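Local structure of RNA 2',3'-cyclic phosphodiesterase (Deinococcus radiodurans, 5H7E) at residues Asp69-Gly81 with Trp92-Leu104. The protein is a phosphodiesterase of the LigT-like family in the 2H clan, built around a curved antiparallel beta-sheet. Sequence-based numbering, arbitrary orientation.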
loop_
_atom_site.group_PDB
_atom_site.type_symbol
_atom_site.label_atom_id
_atom_site.label_comp_id
_atom_site.label_asym_id
_atom_site.label_seq_id
_atom_site.Cartn_x
_atom_site.Cartn_y
_atom_site.Cartn_z
ATOM N N ASP A 69 8.848 -16.084 8.451
ATOM C CA ASP A 69 10.172 -15.981 9.062
ATOM C C ASP A 69 10.664 -14.545 9.227
ATOM O O ASP A 69 11.786 -14.339 9.704
ATOM C CB ASP A 69 11.182 -16.782 8.231
ATOM C CG ASP A 69 10.992 -18.278 8.347
ATOM O OD1 ASP A 69 10.297 -18.759 9.264
ATOM O OD2 ASP A 69 11.595 -18.981 7.548
ATOM N N LEU A 70 9.823 -13.547 8.926
ATOM C CA LEU A 70 10.148 -12.153 9.181
ATOM C C LEU A 70 9.600 -11.737 10.538
ATOM O O LEU A 70 8.476 -12.112 10.892
ATOM C CB LEU A 70 9.511 -11.253 8.110
ATOM C CG LEU A 70 10.168 -11.275 6.742
ATOM C CD1 LEU A 70 9.306 -10.562 5.690
ATOM C CD2 LEU A 70 11.542 -10.581 6.824
ATOM N N PRO A 71 10.309 -10.924 11.292
ATOM C CA PRO A 71 9.720 -10.288 12.481
ATOM C C PRO A 71 8.785 -9.168 12.074
ATOM O O PRO A 71 8.755 -8.755 10.909
ATOM C CB PRO A 71 10.953 -9.738 13.226
ATOM C CG PRO A 71 11.814 -9.280 12.077
ATOM C CD PRO A 71 11.606 -10.309 10.939
ATOM N N PRO A 72 7.956 -8.680 12.997
ATOM C CA PRO A 72 7.143 -7.500 12.711
ATOM C C PRO A 72 8.052 -6.396 12.198
ATOM O O PRO A 72 9.145 -6.210 12.731
ATOM C CB PRO A 72 6.571 -7.151 14.087
ATOM C CG PRO A 72 6.398 -8.507 14.698
ATOM C CD PRO A 72 7.654 -9.239 14.325
ATOM N N LEU A 73 7.602 -5.703 11.142
ATOM C CA LEU A 73 8.467 -4.741 10.471
ATOM C C LEU A 73 8.339 -3.395 11.158
ATOM O O LEU A 73 7.251 -3.004 11.553
ATOM C CB LEU A 73 8.091 -4.587 8.997
ATOM C CG LEU A 73 8.164 -5.898 8.190
ATOM C CD1 LEU A 73 7.769 -5.560 6.773
ATOM C CD2 LEU A 73 9.568 -6.483 8.253
ATOM N N HIS A 74 9.453 -2.672 11.288
ATOM C CA HIS A 74 9.424 -1.358 11.911
ATOM C C HIS A 74 9.461 -0.321 10.809
ATOM O O HIS A 74 10.476 -0.177 10.127
ATOM C CB HIS A 74 10.578 -1.188 12.876
ATOM C CG HIS A 74 10.472 0.088 13.647
ATOM N ND1 HIS A 74 11.419 1.086 13.583
ATOM C CD2 HIS A 74 9.472 0.564 14.431
ATOM C CE1 HIS A 74 11.035 2.100 14.336
ATOM N NE2 HIS A 74 9.862 1.804 14.870
ATOM N N VAL A 75 8.312 0.336 10.562
ATOM C CA VAL A 75 8.140 1.180 9.399
ATOM C C VAL A 75 8.278 2.629 9.823
ATOM O O VAL A 75 7.638 3.050 10.791
ATOM C CB VAL A 75 6.762 0.958 8.765
ATOM C CG1 VAL A 75 6.675 1.741 7.400
ATOM C CG2 VAL A 75 6.522 -0.568 8.508
ATOM N N ASN A 76 9.147 3.370 9.123
ATOM C CA ASN A 76 9.412 4.770 9.440
ATOM C C ASN A 76 8.823 5.654 8.363
ATOM O O ASN A 76 9.063 5.412 7.179
ATOM C CB ASN A 76 10.909 4.976 9.499
ATOM C CG ASN A 76 11.539 4.089 10.533
ATOM O OD1 ASN A 76 11.399 4.354 11.715
ATOM N ND2 ASN A 76 12.249 3.050 10.098
ATOM N N LEU A 77 8.065 6.675 8.770
ATOM C CA LEU A 77 7.713 7.751 7.847
ATOM C C LEU A 77 8.931 8.592 7.543
ATOM O O LEU A 77 9.794 8.802 8.418
ATOM C CB LEU A 77 6.656 8.677 8.447
ATOM C CG LEU A 77 5.287 8.100 8.805
ATOM C CD1 LEU A 77 4.394 9.222 9.308
ATOM C CD2 LEU A 77 4.674 7.392 7.599
ATOM N N ARG A 78 9.026 9.050 6.275
ATOM C CA ARG A 78 10.132 9.905 5.890
ATOM C C ARG A 78 9.533 11.200 5.336
ATOM O O ARG A 78 8.772 11.850 6.043
ATOM C CB ARG A 78 11.097 9.180 4.921
ATOM C CG ARG A 78 11.655 7.852 5.544
ATOM C CD ARG A 78 12.619 8.199 6.720
ATOM N NE ARG A 78 13.828 8.882 6.260
ATOM C CZ ARG A 78 14.797 9.308 7.076
ATOM N NH1 ARG A 78 14.609 9.234 8.374
ATOM N NH2 ARG A 78 15.901 9.892 6.587
ATOM N N GLY A 79 9.904 11.605 4.127
ATOM C CA GLY A 79 9.488 12.896 3.574
ATOM C C GLY A 79 8.378 12.710 2.551
ATOM O O GLY A 79 8.034 11.598 2.205
ATOM N N THR A 80 7.777 13.822 2.130
ATOM C CA THR A 80 6.755 13.741 1.096
ATOM C C THR A 80 7.380 13.802 -0.298
ATOM O O THR A 80 8.531 14.222 -0.493
ATOM C CB THR A 80 5.731 14.849 1.291
ATOM O OG1 THR A 80 6.431 16.132 1.372
ATOM C CG2 THR A 80 4.876 14.593 2.546
ATOM N N GLY A 81 6.583 13.422 -1.296
ATOM C CA GLY A 81 6.992 13.511 -2.691
ATOM C C GLY A 81 5.795 13.371 -3.613
ATOM O O GLY A 81 4.653 13.232 -3.158
ATOM N N TRP A 92 0.292 12.750 -4.336
ATOM C CA TRP A 92 1.118 13.279 -3.264
ATOM C C TRP A 92 1.221 12.137 -2.268
ATOM O O TRP A 92 0.222 11.540 -1.932
ATOM C CB TRP A 92 0.425 14.459 -2.612
ATOM C CG TRP A 92 1.242 15.194 -1.598
ATOM C CD1 TRP A 92 2.531 15.586 -1.722
ATOM C CD2 TRP A 92 0.803 15.665 -0.324
ATOM N NE1 TRP A 92 2.932 16.260 -0.606
ATOM C CE2 TRP A 92 1.885 16.323 0.270
ATOM C CE3 TRP A 92 -0.400 15.592 0.373
ATOM C CZ2 TRP A 92 1.803 16.897 1.522
ATOM C CZ3 TRP A 92 -0.478 16.161 1.611
ATOM C CH2 TRP A 92 0.615 16.806 2.175
ATOM N N PHE A 93 2.424 11.820 -1.812
ATOM C CA PHE A 93 2.578 10.680 -0.916
ATOM C C PHE A 93 3.643 10.988 0.133
ATOM O O PHE A 93 4.367 11.982 0.039
ATOM C CB PHE A 93 3.022 9.395 -1.708
ATOM C CG PHE A 93 4.353 9.562 -2.426
ATOM C CD1 PHE A 93 5.532 9.418 -1.728
ATOM C CD2 PHE A 93 4.389 9.809 -3.787
ATOM C CE1 PHE A 93 6.763 9.564 -2.367
ATOM C CE2 PHE A 93 5.624 9.992 -4.423
ATOM C CZ PHE A 93 6.786 9.858 -3.699
ATOM N N VAL A 94 3.661 10.164 1.180
ATOM C CA VAL A 94 4.776 10.159 2.147
ATOM C C VAL A 94 5.564 8.872 1.949
ATOM O O VAL A 94 4.983 7.789 1.830
ATOM C CB VAL A 94 4.299 10.313 3.596
ATOM C CG1 VAL A 94 3.259 9.228 4.025
ATOM C CG2 VAL A 94 5.474 10.315 4.574
ATOM N N LYS A 95 6.897 9.005 1.867
ATOM C CA LYS A 95 7.755 7.832 1.740
ATOM C C LYS A 95 7.800 7.067 3.058
ATOM O O LYS A 95 7.810 7.662 4.133
ATOM C CB LYS A 95 9.150 8.293 1.354
ATOM C CG LYS A 95 10.180 7.159 1.315
ATOM C CD LYS A 95 11.538 7.784 0.848
ATOM C CE LYS A 95 12.631 6.761 0.738
ATOM N NZ LYS A 95 12.680 5.969 1.978
ATOM N N THR A 96 7.864 5.721 2.972
ATOM C CA THR A 96 8.019 4.878 4.158
ATOM C C THR A 96 9.243 4.011 3.944
ATOM O O THR A 96 9.562 3.652 2.807
ATOM C CB THR A 96 6.823 3.973 4.411
ATOM O OG1 THR A 96 6.549 3.233 3.201
ATOM C CG2 THR A 96 5.566 4.805 4.689
ATOM N N GLU A 97 9.961 3.748 5.045
ATOM C CA GLU A 97 11.163 2.894 4.964
ATOM C C GLU A 97 11.059 1.841 6.048
ATOM O O GLU A 97 10.641 2.145 7.154
ATOM C CB GLU A 97 12.425 3.711 5.190
ATOM C CG GLU A 97 13.733 2.928 5.086
ATOM C CD GLU A 97 14.182 2.274 6.406
ATOM O OE1 GLU A 97 13.823 2.777 7.492
ATOM O OE2 GLU A 97 14.901 1.250 6.343
ATOM N N ALA A 98 11.473 0.593 5.743
ATOM C CA ALA A 98 11.570 -0.431 6.786
ATOM C C ALA A 98 12.581 -1.465 6.333
ATOM O O ALA A 98 12.522 -1.900 5.187
ATOM C CB ALA A 98 10.213 -1.138 7.055
ATOM N N GLU A 99 13.409 -1.937 7.267
ATOM C CA GLU A 99 14.269 -3.077 6.925
ATOM C C GLU A 99 13.414 -4.265 6.489
ATOM O O GLU A 99 12.478 -4.668 7.184
ATOM C CB GLU A 99 15.114 -3.464 8.148
ATOM C CG GLU A 99 16.134 -4.573 7.825
ATOM C CD GLU A 99 16.864 -5.122 9.028
ATOM O OE1 GLU A 99 16.523 -4.768 10.189
ATOM O OE2 GLU A 99 17.810 -5.920 8.808
ATOM N N GLY A 100 13.739 -4.848 5.344
ATOM C CA GLY A 100 12.982 -6.009 4.889
ATOM C C GLY A 100 11.847 -5.702 3.943
ATOM O O GLY A 100 11.353 -6.637 3.274
ATOM N N LEU A 101 11.422 -4.440 3.854
ATOM C CA LEU A 101 10.167 -4.159 3.130
ATOM C C LEU A 101 10.348 -4.309 1.616
ATOM O O LEU A 101 9.479 -4.884 0.942
ATOM C CB LEU A 101 9.652 -2.783 3.492
ATOM C CG LEU A 101 8.347 -2.379 2.758
ATOM C CD1 LEU A 101 7.185 -3.325 3.091
ATOM C CD2 LEU A 101 8.029 -1.017 3.252
ATOM N N THR A 102 11.427 -3.757 1.044
ATOM C CA THR A 102 11.691 -3.997 -0.376
ATOM C C THR A 102 11.840 -5.485 -0.681
ATOM O O THR A 102 11.281 -5.975 -1.667
ATOM C CB THR A 102 12.914 -3.247 -0.856
ATOM O OG1 THR A 102 12.632 -1.843 -0.706
ATOM C CG2 THR A 102 13.210 -3.595 -2.342
ATOM N N GLU A 103 12.588 -6.216 0.148
ATOM C CA GLU A 103 12.762 -7.644 -0.074
ATOM C C GLU A 103 11.422 -8.367 -0.035
ATOM O O GLU A 103 11.153 -9.217 -0.874
ATOM C CB GLU A 103 13.726 -8.196 0.998
ATOM C CG GLU A 103 13.625 -9.642 1.412
ATOM C CD GLU A 103 14.522 -9.983 2.659
ATOM O OE1 GLU A 103 15.257 -9.126 3.164
ATOM O OE2 GLU A 103 14.490 -11.122 3.130
ATOM N N LEU A 104 10.563 -8.008 0.897
ATOM C CA LEU A 104 9.234 -8.640 0.952
ATOM C C LEU A 104 8.429 -8.328 -0.297
ATOM O O LEU A 104 7.825 -9.219 -0.904
ATOM C CB LEU A 104 8.486 -8.175 2.196
ATOM C CG LEU A 104 7.034 -8.707 2.330
ATOM C CD1 LEU A 104 7.033 -10.229 2.445
ATOM C CD2 LEU A 104 6.484 -8.084 3.622
HETATM O O HOH W 1 11.802 -3.833 9.872
HETATM O O HOH W 2 12.997 -1.156 10.024
HETATM O O HOH W 3 5.278 17.929 -0.214
#
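N76 and E97 form a hydrogen-bonded antiparallel pair where strands 73-81 and 92-97 meet, their axes 4.6 Å apart and their directions 153° from each other. The two are arms of a beta hairpin in the antiparallel sheet of this LigT-like fold. A beta bulge interrupts them: R78 N donates to K95 O and K95 N to G79 O, shifting the register by one before T80 pairs with V94. The pairing of N76 and E97 extends to their side chains, which run side by side with amide and carboxylate planes almost parallel. N76 ND2 donates to E97 OE1 at 3.1 Å, a bent bond (142° at the hydrogen), and makes a weak second one to E97 O. On the other face of the sheet V75 CG1 packs 3.7 Å from T96 CB, and I128 of the adjoining strand 127-132 touches both L77 and T96. Beyond the N76-E97 pair, water bridges H74 O to E99 N, while L73 and L70 reach L104 of helix 101-114, L70 CD1 lying 4.0 Å from L104 CD1. Toward the hairpin end, F93, its CG between backbone N and carbonyl carbon (chi1 60°), lays a ring face against G81, whose CA sits 4.1 Å from the ring centroid. One water, in the plane of the W92 indole at its edge, accepts from W92 NE1 at 2.9 Å and bonds T80 OG1 at 2.7 Å.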